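Local coordinates for protein gamma-glutamyl phosphate reductase (Saccharomyces cerevisiae, PDB 1VLU) that catalyses the NADPH-dependent reduction of L-gamma-glutamyl phosphate to glutamate semialdehyde and phosphate, the second step of proline biosynthesis from glutamate, at residues 19-33 / 184-196. Sequence-based numbering, arbitrary orientation.
Sequences IAKNARKAGNILKTI and ETGVPVGSVQLIE
Ala26 sits on the turn at Gly190, and the fit is close: its CB lies 3.4 Å from Gly190 O. Leu30 continues the packed side. Its CG is anti to the backbone N (chi1 179°), which sends CD1 to both methyls of Val187 and CD2 to Ser191 CB, 4.0 Å away. Ser191 OG turns back to Pro188 O (2.7 Å), on a lone pair in the carbonyl plane, and so ties together the type II turn 188-191. The Ile33 side chain stands roughly perpendicular to that of Val187, and its CG2 comes 3.4 Å from Thr185 O. The loop 186-191 joins helix 164-185 to strand 192-194, which pairs in parallel with strand 154-158: a right-handed beta-alpha-beta crossover of the kind found in the Rossmann-like domain of aldehyde dehydrogenases. Helix 19-30 runs nearly antiparallel to strand 192-194, on the face of the strand pair away from helix 164-185. One bond ties it to the strand: Gln193 NE2 donates to Ile19 O (3.0 Å, 154° at the hydrogen), tilted from the carbonyl plane, and Ala23 N shares that acceptor. A leucine in place of Gln193 would probably leave Ile19 O without its side-chain donor, and the helix without this polar tie. Ile29 is on the solvent side. Its side chain and Pro188 run past one another in opposite directions, CG2 to CG 3.8 Å. At the other end, partly exposed, Ile19 meets Ile195 tip to tip, CD1 to CD1.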
# COMPACT_ATOMS: atom_id res chain seq x y z
N ILE A 19 12.68 -1.26 13.79
CA ILE A 19 13.26 -2.33 13.02
C ILE A 19 13.16 -2.04 11.53
O ILE A 19 14.18 -2.06 10.85
CB ILE A 19 12.65 -3.69 13.41
CG1 ILE A 19 13.18 -4.10 14.80
CG2 ILE A 19 12.91 -4.76 12.34
CD1 ILE A 19 12.38 -5.21 15.49
N ALA A 20 11.96 -1.74 11.04
CA ALA A 20 11.73 -1.49 9.63
C ALA A 20 12.45 -0.23 9.12
O ALA A 20 12.96 -0.21 7.99
CB ALA A 20 10.23 -1.40 9.34
N LYS A 21 12.49 0.80 9.95
CA LYS A 21 13.16 2.05 9.63
C LYS A 21 14.67 1.86 9.48
O LYS A 21 15.27 2.38 8.52
CB LYS A 21 12.83 3.13 10.69
CG LYS A 21 13.45 4.50 10.40
CD LYS A 21 13.02 5.56 11.42
CE LYS A 21 14.14 6.60 11.64
NZ LYS A 21 13.68 7.72 12.52
N ASN A 22 15.27 1.14 10.43
CA ASN A 22 16.70 0.79 10.39
C ASN A 22 17.09 -0.06 9.19
O ASN A 22 18.17 0.11 8.63
CB ASN A 22 17.10 0.08 11.68
CG ASN A 22 17.07 1.00 12.90
OD1 ASN A 22 17.13 2.22 12.78
ND2 ASN A 22 16.95 0.41 14.08
N ALA A 23 16.19 -0.95 8.79
CA ALA A 23 16.33 -1.74 7.58
C ALA A 23 16.39 -0.86 6.34
O ALA A 23 17.21 -1.09 5.47
CB ALA A 23 15.21 -2.74 7.46
N ARG A 24 15.51 0.14 6.26
CA ARG A 24 15.49 1.07 5.15
C ARG A 24 16.78 1.89 5.08
O ARG A 24 17.33 2.10 3.99
CB ARG A 24 14.26 2.00 5.21
CG ARG A 24 13.97 2.64 3.85
CD ARG A 24 12.71 3.51 3.84
NE ARG A 24 12.49 4.07 2.50
CZ ARG A 24 12.99 5.23 2.06
NH1 ARG A 24 13.74 5.99 2.85
NH2 ARG A 24 12.73 5.62 0.81
N LYS A 25 17.25 2.33 6.24
CA LYS A 25 18.51 3.05 6.34
C LYS A 25 19.69 2.18 5.91
O LYS A 25 20.51 2.63 5.10
CB LYS A 25 18.73 3.58 7.78
CG LYS A 25 17.80 4.76 8.13
CD LYS A 25 18.15 5.41 9.48
N ALA A 26 19.77 0.96 6.43
CA ALA A 26 20.78 -0.02 6.05
C ALA A 26 20.79 -0.32 4.55
O ALA A 26 21.87 -0.37 3.95
CB ALA A 26 20.58 -1.31 6.83
N GLY A 27 19.60 -0.54 3.97
CA GLY A 27 19.46 -0.79 2.55
C GLY A 27 19.97 0.35 1.69
O GLY A 27 20.55 0.12 0.63
N ASN A 28 19.74 1.58 2.14
CA ASN A 28 20.16 2.76 1.39
C ASN A 28 21.68 2.94 1.32
O ASN A 28 22.17 3.63 0.44
CB ASN A 28 19.49 4.03 1.92
CG ASN A 28 18.09 4.21 1.35
OD1 ASN A 28 17.78 3.73 0.26
ND2 ASN A 28 17.22 4.88 2.11
N ILE A 29 22.39 2.30 2.24
CA ILE A 29 23.85 2.21 2.23
C ILE A 29 24.28 0.97 1.46
O ILE A 29 25.12 1.05 0.56
CB ILE A 29 24.42 2.20 3.68
CG1 ILE A 29 24.13 3.55 4.36
CG2 ILE A 29 25.91 1.89 3.68
CD1 ILE A 29 24.21 3.52 5.87
N LEU A 30 23.66 -0.16 1.80
CA LEU A 30 24.00 -1.45 1.18
C LEU A 30 23.93 -1.39 -0.35
O LEU A 30 24.80 -1.94 -1.03
CB LEU A 30 23.11 -2.57 1.74
CG LEU A 30 23.28 -4.00 1.22
CD1 LEU A 30 24.71 -4.51 1.45
CD2 LEU A 30 22.28 -4.91 1.89
N LYS A 31 22.92 -0.70 -0.88
CA LYS A 31 22.74 -0.59 -2.34
C LYS A 31 23.92 0.06 -3.10
O LYS A 31 24.09 -0.17 -4.30
CB LYS A 31 21.40 0.09 -2.69
CG LYS A 31 21.41 1.59 -2.60
CD LYS A 31 20.02 2.19 -2.65
CE LYS A 31 19.56 2.47 -4.04
NZ LYS A 31 18.28 3.22 -3.98
N THR A 32 24.74 0.84 -2.39
CA THR A 32 25.88 1.60 -2.95
C THR A 32 27.26 0.96 -2.67
O THR A 32 28.30 1.51 -3.05
CB THR A 32 25.91 3.02 -2.37
OG1 THR A 32 26.27 2.94 -0.98
CG2 THR A 32 24.56 3.70 -2.50
N ILE A 33 27.26 -0.17 -1.99
CA ILE A 33 28.47 -0.93 -1.72
C ILE A 33 28.80 -1.76 -2.95
O ILE A 33 27.89 -2.31 -3.59
CB ILE A 33 28.30 -1.82 -0.44
CG1 ILE A 33 27.93 -0.95 0.77
CG2 ILE A 33 29.52 -2.66 -0.15
CD1 ILE A 33 28.82 0.27 0.98
N GLU A 184 36.06 -3.07 6.70
CA GLU A 184 36.68 -3.71 5.55
C GLU A 184 35.74 -3.84 4.34
O GLU A 184 36.19 -3.68 3.20
CB GLU A 184 37.24 -5.08 5.96
CG GLU A 184 37.97 -5.81 4.83
CD GLU A 184 38.34 -7.25 5.16
OE1 GLU A 184 38.97 -7.49 6.23
OE2 GLU A 184 38.00 -8.14 4.34
N THR A 185 34.46 -4.14 4.57
CA THR A 185 33.54 -4.50 3.47
C THR A 185 32.58 -3.38 3.04
O THR A 185 32.16 -3.31 1.89
CB THR A 185 32.69 -5.75 3.81
OG1 THR A 185 31.91 -5.49 4.99
CG2 THR A 185 33.59 -6.97 4.01
N GLY A 186 32.25 -2.49 3.98
CA GLY A 186 31.30 -1.43 3.73
C GLY A 186 29.90 -1.84 4.11
O GLY A 186 29.05 -1.00 4.34
N VAL A 187 29.67 -3.15 4.20
CA VAL A 187 28.34 -3.72 4.49
C VAL A 187 27.93 -3.40 5.92
O VAL A 187 28.54 -3.89 6.87
CB VAL A 187 28.30 -5.25 4.19
CG1 VAL A 187 26.97 -5.87 4.64
CG2 VAL A 187 28.52 -5.50 2.70
N PRO A 188 26.90 -2.56 6.08
CA PRO A 188 26.56 -2.04 7.40
C PRO A 188 25.87 -3.03 8.33
O PRO A 188 25.16 -3.92 7.88
CB PRO A 188 25.63 -0.86 7.09
CG PRO A 188 25.03 -1.17 5.79
CD PRO A 188 26.00 -2.03 5.02
N VAL A 189 26.11 -2.85 9.63
CA VAL A 189 25.31 -3.48 10.69
C VAL A 189 23.83 -3.12 10.43
O VAL A 189 23.52 -1.96 10.13
CB VAL A 189 25.82 -3.00 12.09
CG1 VAL A 189 24.84 -3.34 13.21
CG2 VAL A 189 27.19 -3.59 12.38
N GLY A 190 22.92 -4.09 10.52
CA GLY A 190 21.52 -3.83 10.17
C GLY A 190 21.13 -4.23 8.75
O GLY A 190 19.95 -4.22 8.42
N SER A 191 22.11 -4.56 7.89
CA SER A 191 21.82 -5.05 6.54
C SER A 191 20.87 -6.25 6.65
O SER A 191 19.95 -6.39 5.84
CB SER A 191 23.09 -5.48 5.81
OG SER A 191 23.95 -4.39 5.56
N VAL A 192 21.13 -7.11 7.64
CA VAL A 192 20.29 -8.26 7.97
C VAL A 192 19.90 -8.19 9.44
O VAL A 192 20.76 -8.16 10.27
CB VAL A 192 21.03 -9.61 7.72
CG1 VAL A 192 20.16 -10.76 8.11
CG2 VAL A 192 21.40 -9.74 6.24
N GLN A 193 18.61 -8.13 9.76
CA GLN A 193 18.19 -8.18 11.18
C GLN A 193 17.42 -9.45 11.45
O GLN A 193 16.43 -9.75 10.80
CB GLN A 193 17.35 -6.97 11.62
CG GLN A 193 17.98 -5.63 11.28
CD GLN A 193 17.07 -4.47 11.62
OE1 GLN A 193 16.80 -4.20 12.79
NE2 GLN A 193 16.59 -3.78 10.59
N LEU A 194 17.91 -10.20 12.42
CA LEU A 194 17.36 -11.49 12.74
C LEU A 194 16.56 -11.31 14.02
O LEU A 194 17.13 -11.19 15.10
CB LEU A 194 18.53 -12.46 12.89
CG LEU A 194 19.40 -12.57 11.62
CD1 LEU A 194 20.87 -12.20 11.87
CD2 LEU A 194 19.29 -13.95 10.98
N ILE A 195 15.24 -11.26 13.87
CA ILE A 195 14.31 -10.97 14.98
C ILE A 195 14.14 -12.17 15.90
O ILE A 195 13.53 -13.18 15.54
CB ILE A 195 12.91 -10.49 14.48
CG1 ILE A 195 13.01 -9.27 13.54
CG2 ILE A 195 11.99 -10.18 15.66
CD1 ILE A 195 14.10 -8.21 13.92
N GLU A 196 14.70 -12.05 17.11
CA GLU A 196 14.62 -13.11 18.11
C GLU A 196 13.43 -12.86 19.02
O GLU A 196 13.59 -12.40 20.15
CB GLU A 196 15.93 -13.21 18.92
CG GLU A 196 17.14 -13.72 18.13
CD GLU A 196 18.40 -13.89 18.99
OE1 GLU A 196 18.27 -14.19 20.21
OE2 GLU A 196 19.51 -13.75 18.44